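Local structure of phenyl-3-pyruvate decarboxylase (Azospirillum brasilense, 2NXW) at residues A[365-370]-A[376-381]; A[384-389]-A[522-527]; A[214-219]-A[346-351]. The protein decarboxylates indole-3-pyruvate and phenylpyruvate to the corresponding aldehydes with thiamine diphosphate and a metal ion, a step in the biosynthesis of auxin. All coordinates share one frame; numbering follows the deposited sequence.

Contact 1 of 3, residues A[365-370]-A[376-381]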
loop_
_atom_site.group_PDB
_atom_site.type_symbol
_atom_site.label_atom_id
_atom_site.label_comp_id
_atom_site.label_asym_id
_atom_site.label_seq_id
_atom_site.Cartn_x
_atom_site.Cartn_y
_atom_site.Cartn_z
ATOM N N THR A 365 -12.657 6.764 -49.801
ATOM C CA THR A 365 -13.444 5.972 -50.731
ATOM C C THR A 365 -12.626 5.710 -51.983
ATOM O O THR A 365 -11.488 6.166 -52.098
ATOM C CB THR A 365 -14.728 6.710 -51.133
ATOM O OG1 THR A 365 -14.383 7.984 -51.697
ATOM C CG2 THR A 365 -15.627 6.924 -49.916
ATOM N N GLY A 366 -13.201 4.955 -52.914
ATOM C CA GLY A 366 -12.518 4.681 -54.165
ATOM C C GLY A 366 -11.445 3.618 -54.129
ATOM O O GLY A 366 -10.313 3.859 -54.552
ATOM N N LEU A 367 -11.788 2.435 -53.632
ATOM C CA LEU A 367 -10.829 1.345 -53.589
ATOM C C LEU A 367 -10.386 1.006 -55.011
ATOM O O LEU A 367 -11.221 0.856 -55.906
ATOM C CB LEU A 367 -11.463 0.094 -52.968
ATOM C CG LEU A 367 -10.670 -1.202 -53.145
ATOM C CD1 LEU A 367 -9.440 -1.190 -52.242
ATOM C CD2 LEU A 367 -11.557 -2.395 -52.802
ATOM N N GLN A 368 -9.078 0.895 -55.220
ATOM C CA GLN A 368 -8.560 0.525 -56.531
ATOM C C GLN A 368 -8.474 -1.005 -56.514
ATOM O O GLN A 368 -7.507 -1.584 -56.017
ATOM C CB GLN A 368 -7.182 1.153 -56.742
ATOM C CG GLN A 368 -7.219 2.666 -56.632
ATOM C CD GLN A 368 -8.069 3.305 -57.714
ATOM O OE1 GLN A 368 -7.712 3.274 -58.894
ATOM N NE2 GLN A 368 -9.204 3.888 -57.322
ATOM N N ALA A 369 -9.502 -1.659 -57.043
ATOM C CA ALA A 369 -9.557 -3.120 -57.047
ATOM C C ALA A 369 -8.641 -3.745 -58.085
ATOM O O ALA A 369 -9.101 -4.242 -59.113
ATOM C CB ALA A 369 -11.001 -3.577 -57.268
ATOM N N ASP A 370 -7.345 -3.744 -57.794
ATOM C CA ASP A 370 -6.345 -4.270 -58.717
ATOM C C ASP A 370 -5.421 -5.313 -58.100
ATOM O O ASP A 370 -5.708 -5.873 -57.042
ATOM C CB ASP A 370 -5.508 -3.113 -59.265
ATOM C CG ASP A 370 -4.860 -2.305 -58.166
ATOM O OD1 ASP A 370 -4.593 -2.894 -57.093
ATOM O OD2 ASP A 370 -4.609 -1.095 -58.375
ATOM N N PRO A 376 -4.030 -1.091 -44.857
ATOM C CA PRO A 376 -5.201 -0.838 -44.012
ATOM C C PRO A 376 -6.195 0.157 -44.628
ATOM O O PRO A 376 -7.411 -0.027 -44.531
ATOM C CB PRO A 376 -4.581 -0.314 -42.720
ATOM C CG PRO A 376 -3.311 -1.108 -42.628
ATOM C CD PRO A 376 -2.786 -1.064 -44.057
ATOM N N MET A 377 -5.705 1.216 -45.270
ATOM C CA MET A 377 -6.632 2.181 -45.853
ATOM C C MET A 377 -7.481 1.593 -46.980
ATOM O O MET A 377 -8.573 2.094 -47.261
ATOM C CB MET A 377 -5.893 3.430 -46.344
ATOM C CG MET A 377 -5.253 4.246 -45.223
ATOM S SD MET A 377 -6.335 4.596 -43.814
ATOM C CE MET A 377 -7.388 5.867 -44.488
ATOM N N ASP A 378 -6.983 0.543 -47.627
ATOM C CA ASP A 378 -7.747 -0.100 -48.686
ATOM C C ASP A 378 -8.936 -0.818 -48.063
ATOM O O ASP A 378 -10.013 -0.891 -48.661
ATOM C CB ASP A 378 -6.883 -1.094 -49.451
ATOM C CG ASP A 378 -5.757 -0.413 -50.196
ATOM O OD1 ASP A 378 -6.039 0.584 -50.891
ATOM O OD2 ASP A 378 -4.604 -0.880 -50.087
ATOM N N ILE A 379 -8.745 -1.355 -46.861
ATOM C CA ILE A 379 -9.838 -2.040 -46.183
ATOM C C ILE A 379 -10.899 -1.003 -45.812
ATOM O O ILE A 379 -12.092 -1.244 -45.978
ATOM C CB ILE A 379 -9.319 -2.799 -44.944
ATOM C CG1 ILE A 379 -8.347 -3.893 -45.397
ATOM C CG2 ILE A 379 -10.501 -3.423 -44.177
ATOM C CD1 ILE A 379 -7.632 -4.591 -44.240
ATOM N N ALA A 380 -10.478 0.174 -45.349
ATOM C CA ALA A 380 -11.439 1.220 -45.028
ATOM C C ALA A 380 -12.186 1.639 -46.303
ATOM O O ALA A 380 -13.404 1.812 -46.285
ATOM C CB ALA A 380 -10.729 2.427 -44.404
ATOM N N ARG A 381 -11.470 1.794 -47.414
ATOM C CA ARG A 381 -12.131 2.187 -48.655
ATOM C C ARG A 381 -13.117 1.123 -49.118
ATOM O O ARG A 381 -14.190 1.458 -49.622
ATOM C CB ARG A 381 -11.115 2.451 -49.775
ATOM C CG ARG A 381 -10.301 3.724 -49.593
ATOM C CD ARG A 381 -9.252 3.865 -50.702
ATOM N NE ARG A 381 -8.070 4.587 -50.234
ATOM C CZ ARG A 381 -8.032 5.891 -49.984
ATOM N NH1 ARG A 381 -9.109 6.643 -50.167
ATOM N NH2 ARG A 381 -6.917 6.442 -49.526
HETATM O O HOH W 1 -7.233 1.644 -53.071
#
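R381 reaches back from helix 376-388 to the loop that leads into it, and its guanidinium makes the direct polar bond of the contact. NH1 of R381 donates to the backbone O of T365 at 3.1 Å, with a bent N-H...O angle of 146°. The oxygen lies near the guanidinium plane but 20° out of it. The arginine chain reaches this point because CG stands anti to the carbonyl carbon (chi1 -71°) and the chain then runs extended to NE. CD of R381 passes 3.5 Å from O of T365.

A second polar link goes through water. The molecule accepts from N of Q368 at 2.9 Å and donates to OD1 of D378 at 2.7 Å. The other carboxylate oxygen, OD2, takes the N-H of A375 just before the helix.

The apolar part belongs to L367. CD1 of L367 touches CB of D378 at 3.8 Å, with the two side chains crossed at about a right angle. CB of L367 lies 4.0 Å from CB of R381. With an alanine at R381 the NH1 donor is gone, and O of T365 is likely to lose its tie to the helix, leaving the loop start freer to move.

L367 also packs on R516 and K520 of helix 516-528. T365 touches D385 and R388, further along helix 376-388. The loop thus packs on both helices of the thiamine diphosphate-binding part.

Contact 2 of 3, residues A[384-389]-A[522-527]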
loop_
_atom_site.group_PDB
_atom_site.type_symbol
_atom_site.label_atom_id
_atom_site.label_comp_id
_atom_site.label_asym_id
_atom_site.label_seq_id
_atom_site.Cartn_x
_atom_site.Cartn_y
_atom_site.Cartn_z
ATOM N N ASN A 384 -16.221 1.449 -46.924
ATOM C CA ASN A 384 -16.920 2.697 -47.206
ATOM C C ASN A 384 -17.574 2.720 -48.578
ATOM O O ASN A 384 -18.656 3.282 -48.725
ATOM C CB ASN A 384 -15.972 3.889 -47.044
ATOM C CG ASN A 384 -15.497 4.062 -45.609
ATOM O OD1 ASN A 384 -16.108 3.541 -44.673
ATOM N ND2 ASN A 384 -14.408 4.813 -45.426
ATOM N N ASP A 385 -16.925 2.128 -49.580
ATOM C CA ASP A 385 -17.509 2.101 -50.918
ATOM C C ASP A 385 -18.834 1.342 -50.885
ATOM O O ASP A 385 -19.806 1.743 -51.536
ATOM C CB ASP A 385 -16.568 1.438 -51.935
ATOM C CG ASP A 385 -15.428 2.347 -52.369
ATOM O OD1 ASP A 385 -15.510 3.572 -52.127
ATOM O OD2 ASP A 385 -14.460 1.819 -52.963
ATOM N N ARG A 386 -18.894 0.249 -50.128
ATOM C CA ARG A 386 -20.144 -0.502 -50.068
ATOM C C ARG A 386 -21.253 0.350 -49.477
ATOM O O ARG A 386 -22.382 0.346 -49.971
ATOM C CB ARG A 386 -19.979 -1.775 -49.237
ATOM C CG ARG A 386 -19.399 -2.943 -50.007
ATOM C CD ARG A 386 -19.598 -4.253 -49.237
ATOM N NE ARG A 386 -21.012 -4.499 -48.937
ATOM C CZ ARG A 386 -21.861 -5.132 -49.745
ATOM N NH1 ARG A 386 -21.453 -5.599 -50.915
ATOM N NH2 ARG A 386 -23.131 -5.292 -49.379
ATOM N N VAL A 387 -20.932 1.083 -48.420
ATOM C CA VAL A 387 -21.909 1.944 -47.777
ATOM C C VAL A 387 -22.377 3.037 -48.734
ATOM O O VAL A 387 -23.577 3.291 -48.851
ATOM C CB VAL A 387 -21.331 2.581 -46.497
ATOM C CG1 VAL A 387 -22.294 3.623 -45.947
ATOM C CG2 VAL A 387 -21.109 1.488 -45.453
ATOM N N ARG A 388 -21.437 3.668 -49.431
ATOM C CA ARG A 388 -21.785 4.730 -50.374
ATOM C C ARG A 388 -22.632 4.214 -51.531
ATOM O O ARG A 388 -23.383 4.981 -52.147
ATOM C CB ARG A 388 -20.515 5.411 -50.907
ATOM C CG ARG A 388 -19.823 6.305 -49.884
ATOM C CD ARG A 388 -20.763 7.409 -49.419
ATOM N NE ARG A 388 -20.245 8.168 -48.284
ATOM C CZ ARG A 388 -19.202 8.987 -48.343
ATOM N NH1 ARG A 388 -18.556 9.160 -49.490
ATOM N NH2 ARG A 388 -18.807 9.638 -47.256
ATOM N N ALA A 389 -22.503 2.925 -51.830
ATOM C CA ALA A 389 -23.261 2.299 -52.906
ATOM C C ALA A 389 -24.654 1.875 -52.438
ATOM O O ALA A 389 -25.436 1.346 -53.226
ATOM C CB ALA A 389 -22.500 1.094 -53.459
ATOM N N ALA A 522 -14.074 -10.466 -51.958
ATOM C CA ALA A 522 -14.363 -11.168 -50.716
ATOM C C ALA A 522 -15.329 -10.409 -49.821
ATOM O O ALA A 522 -16.169 -11.027 -49.164
ATOM C CB ALA A 522 -13.064 -11.447 -49.961
ATOM N N LEU A 523 -15.215 -9.082 -49.775
ATOM C CA LEU A 523 -16.118 -8.305 -48.934
ATOM C C LEU A 523 -17.538 -8.425 -49.479
ATOM O O LEU A 523 -18.480 -8.603 -48.710
ATOM C CB LEU A 523 -15.693 -6.822 -48.856
ATOM C CG LEU A 523 -16.440 -6.004 -47.790
ATOM C CD1 LEU A 523 -16.092 -6.549 -46.410
ATOM C CD2 LEU A 523 -16.061 -4.507 -47.872
ATOM N N ASP A 524 -17.691 -8.339 -50.798
ATOM C CA ASP A 524 -19.024 -8.467 -51.386
ATOM C C ASP A 524 -19.594 -9.854 -51.076
ATOM O O ASP A 524 -20.762 -9.977 -50.699
ATOM C CB ASP A 524 -18.980 -8.273 -52.905
ATOM C CG ASP A 524 -18.767 -6.822 -53.316
ATOM O OD1 ASP A 524 -19.049 -5.903 -52.516
ATOM O OD2 ASP A 524 -18.338 -6.601 -54.471
ATOM N N LYS A 525 -18.779 -10.891 -51.215
ATOM C CA LYS A 525 -19.243 -12.255 -50.953
ATOM C C LYS A 525 -19.653 -12.419 -49.492
ATOM O O LYS A 525 -20.671 -13.048 -49.178
ATOM C CB LYS A 525 -18.154 -13.271 -51.312
ATOM C CG LYS A 525 -18.607 -14.718 -51.200
ATOM N N ALA A 526 -18.869 -11.842 -48.588
ATOM C CA ALA A 526 -19.180 -11.951 -47.171
ATOM C C ALA A 526 -20.538 -11.333 -46.869
ATOM O O ALA A 526 -21.358 -11.938 -46.169
ATOM C CB ALA A 526 -18.087 -11.261 -46.333
ATOM N N PHE A 527 -20.773 -10.127 -47.377
ATOM C CA PHE A 527 -22.049 -9.462 -47.147
ATOM C C PHE A 527 -23.205 -10.204 -47.803
ATOM O O PHE A 527 -24.326 -10.182 -47.298
ATOM C CB PHE A 527 -22.002 -8.025 -47.660
ATOM C CG PHE A 527 -21.551 -7.044 -46.635
ATOM C CD1 PHE A 527 -22.459 -6.505 -45.722
ATOM C CD2 PHE A 527 -20.212 -6.680 -46.549
ATOM C CE1 PHE A 527 -22.039 -5.618 -44.740
ATOM C CE2 PHE A 527 -19.782 -5.787 -45.564
ATOM C CZ PHE A 527 -20.698 -5.258 -44.661
HETATM O O HOH W 2 -22.777 -8.194 -51.521
#
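R386 and F527 join two helices that flank the parallel sheet of the C-terminal, thiamine diphosphate-binding part of the chain. R386 lies on helix 376-388 and F527 on helix 516-528. The short helical segments cross at -57°, with axes 11.5 Å apart at their closest. That gap is wide, and the long arginine side chain spans it.

The guanidinium of R386 lies flat on the ring of F527. The planes are 13° apart and the centres 4.3 Å apart. The stack is offset. R386 NE sits over one ring face toward the rim, 3.3 Å from F527 CD2. CB of F527 lies over the guanidinium face, 3.4 Å from R386 NH2. A bend in the arginine chain at chi3 turns the group so that it can lie along the ring.

D524 meets the same guanidinium from its edge. R386 NH1 donates to D524 OD1 at 2.9 Å in a salt bridge. The oxygen lies in the guanidinium plane, but NH1 stands above the carboxylate plane, and the two planes are turned 66° from each other. OD2 of D524 pairs with K520, one turn back on the same helix. This second positive charge would probably help to stabilise the carboxylate.

A water accepts from NH1 of R386 at 3.0 Å and donates to the backbone O of D524. On the apolar part of the arginine chain, CD2 of L523 packs on CD of R386 at 3.8 Å. L523 and F527 also touch I472 and I470 of strand 470-475, respectively.

Helix 516-528 is the crossover helix of the beta-alpha-beta unit formed with strands 509-513 and 534-539, neighbours in the sheet. The contact joins it to helix 376-388. Such helices covering a parallel sheet are typical of an open alpha/beta fold.

Contact 3 of 3, residues A[214-219]-A[346-351]. Unlike the reference sequence in segment 346-351: R347 (reference Gly).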
loop_
_atom_site.group_PDB
_atom_site.type_symbol
_atom_site.label_atom_id
_atom_site.label_comp_id
_atom_site.label_asym_id
_atom_site.label_seq_id
_atom_site.Cartn_x
_atom_site.Cartn_y
_atom_site.Cartn_z
ATOM N N GLU A 214 -22.482 28.401 -11.878
ATOM C CA GLU A 214 -21.051 28.595 -12.063
ATOM C C GLU A 214 -20.577 28.104 -13.425
ATOM O O GLU A 214 -19.749 28.742 -14.070
ATOM C CB GLU A 214 -20.258 27.886 -10.967
ATOM C CG GLU A 214 -18.828 28.383 -10.877
ATOM C CD GLU A 214 -17.991 27.619 -9.871
ATOM O OE1 GLU A 214 -18.566 27.036 -8.924
ATOM O OE2 GLU A 214 -16.751 27.621 -10.026
ATOM N N VAL A 215 -21.101 26.962 -13.854
ATOM C CA VAL A 215 -20.731 26.414 -15.151
ATOM C C VAL A 215 -21.122 27.381 -16.268
ATOM O O VAL A 215 -20.329 27.658 -17.163
ATOM C CB VAL A 215 -21.422 25.052 -15.393
ATOM C CG1 VAL A 215 -21.277 24.642 -16.856
ATOM C CG2 VAL A 215 -20.802 23.992 -14.493
ATOM N N LEU A 216 -22.344 27.904 -16.220
ATOM C CA LEU A 216 -22.781 28.821 -17.265
ATOM C C LEU A 216 -21.955 30.104 -17.258
ATOM O O LEU A 216 -21.626 30.642 -18.316
ATOM C CB LEU A 216 -24.273 29.139 -17.121
ATOM C CG LEU A 216 -25.215 27.973 -17.444
ATOM C CD1 LEU A 216 -26.665 28.432 -17.331
ATOM C CD2 LEU A 216 -24.924 27.454 -18.854
ATOM N N ALA A 217 -21.603 30.586 -16.072
ATOM C CA ALA A 217 -20.799 31.799 -15.977
ATOM C C ALA A 217 -19.430 31.552 -16.599
ATOM O O ALA A 217 -18.904 32.401 -17.314
ATOM C CB ALA A 217 -20.646 32.213 -14.525
ATOM N N ALA A 218 -18.857 30.385 -16.325
ATOM C CA ALA A 218 -17.549 30.036 -16.870
ATOM C C ALA A 218 -17.603 29.920 -18.401
ATOM O O ALA A 218 -16.683 30.360 -19.095
ATOM C CB ALA A 218 -17.061 28.732 -16.256
ATOM N N MET A 219 -18.676 29.326 -18.922
ATOM C CA MET A 219 -18.848 29.180 -20.369
ATOM C C MET A 219 -18.974 30.548 -21.031
ATOM O O MET A 219 -18.453 30.775 -22.121
ATOM C CB MET A 219 -20.121 28.384 -20.693
ATOM C CG MET A 219 -20.044 26.887 -20.518
ATOM S SD MET A 219 -18.878 26.123 -21.638
ATOM C CE MET A 219 -17.765 26.012 -20.621
ATOM N N GLU A 346 -32.742 24.597 -17.698
ATOM C CA GLU A 346 -33.666 25.500 -17.023
ATOM C C GLU A 346 -33.153 26.935 -17.010
ATOM O O GLU A 346 -33.935 27.879 -16.862
ATOM C CB GLU A 346 -33.872 25.029 -15.587
ATOM C CG GLU A 346 -34.792 23.832 -15.450
ATOM C CD GLU A 346 -34.637 23.135 -14.113
ATOM O OE1 GLU A 346 -34.419 23.834 -13.098
ATOM O OE2 GLU A 346 -34.742 21.889 -14.076
ATOM N N ARG A 347 -31.844 27.099 -17.176
ATOM C CA ARG A 347 -31.212 28.417 -17.146
ATOM C C ARG A 347 -30.821 28.991 -18.506
ATOM O O ARG A 347 -30.195 30.052 -18.586
ATOM C CB ARG A 347 -29.981 28.356 -16.243
ATOM C CG ARG A 347 -30.320 28.002 -14.804
ATOM C CD ARG A 347 -29.088 27.587 -14.015
ATOM N NE ARG A 347 -29.378 27.503 -12.588
ATOM C CZ ARG A 347 -30.214 26.624 -12.039
ATOM N NH1 ARG A 347 -30.849 25.734 -12.798
ATOM N NH2 ARG A 347 -30.441 26.652 -10.728
ATOM N N LEU A 348 -31.194 28.293 -19.571
ATOM C CA LEU A 348 -30.885 28.727 -20.926
ATOM C C LEU A 348 -32.150 28.857 -21.758
ATOM O O LEU A 348 -32.997 27.969 -21.755
ATOM C CB LEU A 348 -29.952 27.714 -21.606
ATOM C CG LEU A 348 -28.542 27.555 -21.034
ATOM C CD1 LEU A 348 -27.914 26.266 -21.568
ATOM C CD2 LEU A 348 -27.697 28.760 -21.412
ATOM N N PRO A 349 -32.299 29.972 -22.485
ATOM C CA PRO A 349 -33.513 30.088 -23.290
ATOM C C PRO A 349 -33.416 29.219 -24.543
ATOM O O PRO A 349 -32.326 28.824 -24.965
ATOM C CB PRO A 349 -33.562 31.579 -23.620
ATOM C CG PRO A 349 -32.121 31.931 -23.739
ATOM C CD PRO A 349 -31.490 31.201 -22.559
ATOM N N PRO A 350 -34.564 28.886 -25.143
ATOM C CA PRO A 350 -34.585 28.066 -26.357
ATOM C C PRO A 350 -33.812 28.807 -27.451
ATOM O O PRO A 350 -33.655 30.028 -27.390
ATOM C CB PRO A 350 -36.074 27.983 -26.689
ATOM C CG PRO A 350 -36.743 28.135 -25.358
ATOM C CD PRO A 350 -35.929 29.216 -24.703
ATOM N N SER A 351 -33.319 28.073 -28.441
ATOM C CA SER A 351 -32.585 28.682 -29.542
ATOM C C SER A 351 -32.802 27.846 -30.794
ATOM O O SER A 351 -33.037 26.637 -30.697
ATOM C CB SER A 351 -31.089 28.738 -29.214
ATOM O OG SER A 351 -30.347 29.301 -30.280
#
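The guanidinium of R347, the flat group here, does not meet L216; the aliphatic base of the arginine does. NE forms a salt bridge with D213, and NH1 donates to the backbone O of A343. The reference sequence has glycine at this position. The contact belongs to the central domain of the thiamine diphosphate enzymes, whose mixed sheet is flanked by helices. It packs helix 205-221 against the loop that leaves helix 337-346.

L216 is the single residue of its segment that touches the loop. With CG anti to the carbonyl carbon (chi1 -70°), L216 holds one methyl to each neighbour: CD1 to R347, CD2 to L348. The side chains of L216 and R347 cross at about a right angle.

L216 also packs on L249, and L348 on L245, so helix 239-249 joins the apolar cluster. The backbone O of L348 accepts from R248 of the same helix. Residues V215 and M219 touch I318 of strand 317-321, which places helix 205-221 on the sheet.

The closest approach is between CD1 of L216 and CB of R347, 3.5 Å, and the methyls CD2 of L216 and CD2 of L348 lie 4.0 Å apart.

Contacts 1 and 2 are neighbours on helix 376-388, with centres about 11 Å apart. They meet through D385, whose carboxylate probably accepts two backbone N-H groups of the loop. OD1 of D385 takes N of G366 and OD2 takes N of L367, each at 2.8 Å. K520 also ties the two together, since it touches L367 and pairs with D524. Contact 3 stands apart in the central domain. Its centre is about 45 Å from those of both others, and its nearest atoms are about 33 Å from contact 1 and 28 Å from contact 2. All three lie away from the thiamine diphosphate and magnesium sites; their part is structural, as far as the geometry tells.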